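Local structure of porin (Pseudomonas aeruginosa, 3T24) at residues Y49-T54 against F60-I65; Y318-A321 against G327-F330. The protein forms a beta-barrel channel of the OprD porin family in the bacterial outer membrane and probably admits small carboxylate-bearing solutes. All coordinates share one frame; numbering follows the deposited sequence.

In the fold
Both contacts join neighbouring antiparallel strands of the porin's outer-membrane beta barrel, and each closes one beta hairpin. From the N terminus, strand 33-50 runs out into 51-54, the chain turns, and strand 58-73 comes back. Contact 1, residues 49-54 against 60-65, holds that turn end together. The chain then passes through many further strands before strand 310-319 ends in a short 3-10 segment. Strand 328-341 returns beside it, and contact 2, residues 318-321 against 327-330, closes this second hairpin. The two loops follow in series and neither nest nor cross. The centres of contact 1 and contact 2 are about 35 Å apart and their nearest atoms about 24 Å apart.

Contact 1 of 2, residues Y49-T54 against F60-I65; sequences YESGYT and FGVDAI. With SO4 (sulfate ion), chain H.
The turn end of the hairpin of strands 33-50 and 58-73, part of the OprD-family barrel wall, is held here by backbone and hydroxyl bonds. Tyr49 and Ala64 form an antiparallel hydrogen-bonded pair, with Tyr49 N to Ala64 O at 3.0 Å and a return bond from Ala64 N to Tyr49 O. Glu50 and Asp63 follow as a non-hydrogen-bonded pair. Their carboxylates do not touch; instead Asp63 OD1 lies 3.3 Å from Glu50 CB, and the carboxylate planes are turned 75° apart. Beyond this pair Ser51 N donates to Val62 O, but the return bond uses a side chain. Val62 N donates to Ser51 OG at 3.0 Å. Chi1 of 88° sets that hydroxyl between the backbone N and the carbonyl carbon, facing the other strand. Thr54 repeats the pattern: its N donates to Phe60 O at 3.0 Å, while its OG1 accepts from Phe60 N at 3.0 Å in a nearly straight bond (169°). Tyr49 CE2 lies 3.5 Å from Val62 O. Tyr53 OH donates to O4 of a sulfate ion, probably from the crystallisation liquor, to which Lys105 and Lys114 also bond. Lys105 of strand 96-108 salt-bridges Asp63 OD1. That strand flanks 60-65, whereas Phe9 of helix 7-11 packs on Tyr49, Ser51 and Thr54.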
loop_
_atom_site.group_PDB
_atom_site.type_symbol
_atom_site.label_atom_id
_atom_site.label_comp_id
_atom_site.label_asym_id
_atom_site.label_seq_id
_atom_site.Cartn_x
_atom_site.Cartn_y
_atom_site.Cartn_z
ATOM N N TYR A 49 -7.333 -7.698 18.333
ATOM C CA TYR A 49 -8.638 -8.154 18.777
ATOM C C TYR A 49 -9.766 -7.521 17.972
ATOM O O TYR A 49 -9.799 -6.302 17.759
ATOM C CB TYR A 49 -8.837 -7.911 20.285
ATOM C CG TYR A 49 -10.274 -8.090 20.740
ATOM C CD1 TYR A 49 -10.786 -9.351 21.023
ATOM C CD2 TYR A 49 -11.118 -6.997 20.868
ATOM C CE1 TYR A 49 -12.092 -9.517 21.418
ATOM C CE2 TYR A 49 -12.416 -7.149 21.263
ATOM C CZ TYR A 49 -12.901 -8.408 21.541
ATOM O OH TYR A 49 -14.204 -8.534 21.938
ATOM N N GLU A 50 -10.687 -8.355 17.508
ATOM C CA GLU A 50 -11.872 -7.839 16.831
ATOM C C GLU A 50 -13.135 -8.492 17.404
ATOM O O GLU A 50 -13.331 -9.707 17.302
ATOM C CB GLU A 50 -11.777 -8.059 15.324
ATOM C CG GLU A 50 -10.567 -7.388 14.654
ATOM C CD GLU A 50 -9.256 -8.122 14.879
ATOM O OE1 GLU A 50 -9.239 -9.373 14.849
ATOM O OE2 GLU A 50 -8.231 -7.442 15.090
ATOM N N SER A 51 -13.986 -7.700 18.034
ATOM C CA SER A 51 -15.228 -8.265 18.542
ATOM C C SER A 51 -16.140 -8.487 17.348
ATOM O O SER A 51 -15.889 -7.963 16.256
ATOM C CB SER A 51 -15.907 -7.307 19.510
ATOM O OG SER A 51 -16.766 -6.421 18.801
ATOM N N GLY A 52 -17.183 -9.274 17.554
ATOM C CA GLY A 52 -18.311 -9.308 16.639
ATOM C C GLY A 52 -19.218 -8.127 16.936
ATOM O O GLY A 52 -18.785 -7.144 17.543
ATOM N N TYR A 53 -20.473 -8.222 16.512
ATOM C CA TYR A 53 -21.454 -7.170 16.765
ATOM C C TYR A 53 -22.567 -7.632 17.706
ATOM O O TYR A 53 -23.073 -8.753 17.581
ATOM C CB TYR A 53 -22.064 -6.677 15.451
ATOM C CG TYR A 53 -21.110 -5.818 14.651
ATOM C CD1 TYR A 53 -20.970 -4.454 14.930
ATOM C CD2 TYR A 53 -20.329 -6.372 13.645
ATOM C CE1 TYR A 53 -20.090 -3.669 14.228
ATOM C CE2 TYR A 53 -19.433 -5.582 12.920
ATOM C CZ TYR A 53 -19.329 -4.235 13.211
ATOM O OH TYR A 53 -18.443 -3.451 12.499
ATOM N N THR A 54 -22.935 -6.769 18.649
ATOM C CA THR A 54 -24.103 -7.025 19.481
ATOM C C THR A 54 -25.346 -7.094 18.594
ATOM O O THR A 54 -25.416 -6.453 17.549
ATOM C CB THR A 54 -24.297 -5.954 20.594
ATOM O OG1 THR A 54 -24.476 -4.652 20.014
ATOM C CG2 THR A 54 -23.106 -5.936 21.550
ATOM N N PHE A 60 -23.147 -2.934 18.017
ATOM C CA PHE A 60 -21.929 -2.284 18.483
ATOM C C PHE A 60 -20.840 -3.330 18.625
ATOM O O PHE A 60 -21.100 -4.473 19.023
ATOM C CB PHE A 60 -22.142 -1.537 19.815
ATOM C CG PHE A 60 -23.151 -0.396 19.732
ATOM C CD1 PHE A 60 -22.742 0.930 19.842
ATOM C CD2 PHE A 60 -24.513 -0.651 19.543
ATOM C CE1 PHE A 60 -23.674 1.983 19.764
ATOM C CE2 PHE A 60 -25.450 0.399 19.455
ATOM C CZ PHE A 60 -25.031 1.714 19.568
ATOM N N GLY A 61 -19.624 -2.940 18.262
ATOM C CA GLY A 61 -18.452 -3.765 18.470
ATOM C C GLY A 61 -17.263 -2.875 18.757
ATOM O O GLY A 61 -17.361 -1.649 18.747
ATOM N N VAL A 62 -16.128 -3.499 19.019
ATOM C CA VAL A 62 -14.919 -2.759 19.320
ATOM C C VAL A 62 -13.733 -3.585 18.860
ATOM O O VAL A 62 -13.731 -4.810 19.001
ATOM C CB VAL A 62 -14.811 -2.437 20.825
ATOM C CG1 VAL A 62 -14.964 -3.708 21.657
ATOM C CG2 VAL A 62 -13.497 -1.753 21.128
ATOM N N ASP A 63 -12.755 -2.906 18.268
ATOM C CA ASP A 63 -11.473 -3.499 17.928
ATOM C C ASP A 63 -10.389 -2.860 18.776
ATOM O O ASP A 63 -10.478 -1.690 19.143
ATOM C CB ASP A 63 -11.136 -3.310 16.435
ATOM C CG ASP A 63 -12.051 -4.116 15.517
ATOM O OD1 ASP A 63 -12.769 -5.014 15.999
ATOM O OD2 ASP A 63 -12.044 -3.865 14.301
ATOM N N ALA A 64 -9.363 -3.637 19.083
ATOM C CA ALA A 64 -8.214 -3.127 19.804
ATOM C C ALA A 64 -6.947 -3.607 19.116
ATOM O O ALA A 64 -6.885 -4.734 18.606
ATOM C CB ALA A 64 -8.231 -3.599 21.268
ATOM N N ILE A 65 -5.928 -2.758 19.129
ATOM C CA ILE A 65 -4.661 -3.093 18.503
ATOM C C ILE A 65 -3.505 -2.737 19.448
ATOM O O ILE A 65 -3.455 -1.642 20.011
ATOM C CB ILE A 65 -4.542 -2.382 17.134
ATOM C CG1 ILE A 65 -3.611 -3.143 16.202
ATOM C CG2 ILE A 65 -4.118 -0.935 17.292
ATOM C CD1 ILE A 65 -4.246 -4.342 15.598
HETATM S S SO4 H . -15.596 -5.875 10.984
HETATM O O1 SO4 H . -15.395 -6.973 10.030
HETATM O O2 SO4 H . -15.989 -6.440 12.276
HETATM O O3 SO4 H . -14.348 -5.132 11.156
HETATM O O4 SO4 H . -16.614 -4.947 10.487
#

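Contact 2 of 2, residues Y318-A321 against G327-F330; sequences YNFA and GLTF
Phe320 and Leu328 bury the most surface in this contact, followed by Phe330, at the turn end of the hairpin of strands 310-319 and 328-341. The side chains of Phe320 and Leu328 lie side by side and point the same way. Methyl CD2 of Leu328 sits over one face of the Phe320 ring, 3.6 Å from its centroid and 20° off the ring normal, a CH-pi contact. With Leu328 chi1 at 171° and chi2 at 66°, CD2 turns toward the ring. The opposite face of the Phe320 ring meets Tyr318 CE2, offset toward the rim. At the edge, Phe320 CE2 is 3.9 Å from Phe330 CB, while the Phe330 ring leads away. Phe330 N donates to Tyr318 O at 2.9 Å in an almost straight bond, and Tyr318 N donates to Phe330 O from above the carbonyl plane. Past the non-hydrogen-bonded pair Asn319 and Thr329, Phe320 N reaches Leu328 O at 3.0 Å. Asn319 OD1 accepts from Ala321 N at 2.6 Å, an Asx turn where the strand gives way to the 3-10 segment. Strand 270-280 pairs with 310-319; its His270 meets the Tyr318 ring, and Tyr269, just before it, touches Tyr318 and Asn319. Strand 348-361 pairs with 328-341 and continues the barrel wall, with Tyr360 against Leu328 and with Met356 and Ile358 against Phe330.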
loop_
_atom_site.group_PDB
_atom_site.type_symbol
_atom_site.label_atom_id
_atom_site.label_comp_id
_atom_site.label_asym_id
_atom_site.label_seq_id
_atom_site.Cartn_x
_atom_site.Cartn_y
_atom_site.Cartn_z
ATOM N N TYR A 318 5.402 -17.077 -10.637
ATOM C CA TYR A 318 5.111 -18.503 -10.618
ATOM C C TYR A 318 4.797 -19.001 -9.220
ATOM O O TYR A 318 5.450 -18.628 -8.250
ATOM C CB TYR A 318 6.231 -19.344 -11.233
ATOM C CG TYR A 318 5.845 -20.807 -11.340
ATOM C CD1 TYR A 318 4.771 -21.201 -12.131
ATOM C CD2 TYR A 318 6.542 -21.789 -10.646
ATOM C CE1 TYR A 318 4.406 -22.524 -12.237
ATOM C CE2 TYR A 318 6.185 -23.124 -10.749
ATOM C CZ TYR A 318 5.112 -23.487 -11.546
ATOM O OH TYR A 318 4.741 -24.815 -11.655
ATOM N N ASN A 319 3.778 -19.853 -9.139
ATOM C CA ASN A 319 3.376 -20.502 -7.897
ATOM C C ASN A 319 3.778 -21.981 -7.930
ATOM O O ASN A 319 3.186 -22.778 -8.660
ATOM C CB ASN A 319 1.872 -20.319 -7.699
ATOM C CG ASN A 319 1.317 -21.146 -6.552
ATOM O OD1 ASN A 319 1.936 -22.105 -6.094
ATOM N ND2 ASN A 319 0.129 -20.782 -6.096
ATOM N N PHE A 320 4.797 -22.343 -7.151
ATOM C CA PHE A 320 5.344 -23.704 -7.170
ATOM C C PHE A 320 4.346 -24.802 -6.798
ATOM O O PHE A 320 4.664 -25.987 -6.932
ATOM C CB PHE A 320 6.590 -23.818 -6.278
ATOM C CG PHE A 320 7.854 -23.260 -6.902
ATOM C CD1 PHE A 320 8.938 -24.101 -7.167
ATOM C CD2 PHE A 320 7.964 -21.904 -7.219
ATOM C CE1 PHE A 320 10.112 -23.624 -7.739
ATOM C CE2 PHE A 320 9.139 -21.405 -7.797
ATOM C CZ PHE A 320 10.220 -22.274 -8.058
ATOM N N ALA A 321 3.153 -24.439 -6.331
ATOM C CA ALA A 321 2.128 -25.463 -6.093
ATOM C C ALA A 321 1.898 -26.222 -7.387
ATOM O O ALA A 321 1.610 -27.416 -7.372
ATOM C CB ALA A 321 0.822 -24.853 -5.607
ATOM N N GLY A 327 3.010 -23.435 -1.291
ATOM C CA GLY A 327 3.375 -22.441 -0.300
ATOM C C GLY A 327 4.659 -21.714 -0.651
ATOM O O GLY A 327 5.084 -20.801 0.061
ATOM N N LEU A 328 5.281 -22.131 -1.749
ATOM C CA LEU A 328 6.463 -21.460 -2.276
ATOM C C LEU A 328 6.084 -20.673 -3.522
ATOM O O LEU A 328 5.567 -21.239 -4.487
ATOM C CB LEU A 328 7.541 -22.481 -2.636
ATOM C CG LEU A 328 8.754 -21.939 -3.400
ATOM C CD1 LEU A 328 9.563 -20.968 -2.541
ATOM C CD2 LEU A 328 9.638 -23.065 -3.941
ATOM N N THR A 329 6.342 -19.372 -3.502
ATOM C CA THR A 329 6.036 -18.522 -4.645
ATOM C C THR A 329 7.249 -17.719 -5.108
ATOM O O THR A 329 8.104 -17.342 -4.307
ATOM C CB THR A 329 4.864 -17.545 -4.352
ATOM O OG1 THR A 329 5.163 -16.740 -3.201
ATOM C CG2 THR A 329 3.579 -18.308 -4.120
ATOM N N PHE A 330 7.315 -17.472 -6.410
ATOM C CA PHE A 330 8.374 -16.672 -6.988
ATOM C C PHE A 330 7.734 -15.502 -7.682
ATOM O O PHE A 330 6.611 -15.598 -8.177
ATOM C CB PHE A 330 9.181 -17.482 -8.000
ATOM C CG PHE A 330 10.237 -16.678 -8.717
ATOM C CD1 PHE A 330 11.452 -16.404 -8.107
ATOM C CD2 PHE A 330 10.020 -16.210 -10.003
ATOM C CE1 PHE A 330 12.428 -15.666 -8.764
ATOM C CE2 PHE A 330 10.990 -15.478 -10.665
ATOM C CZ PHE A 330 12.195 -15.204 -10.043
#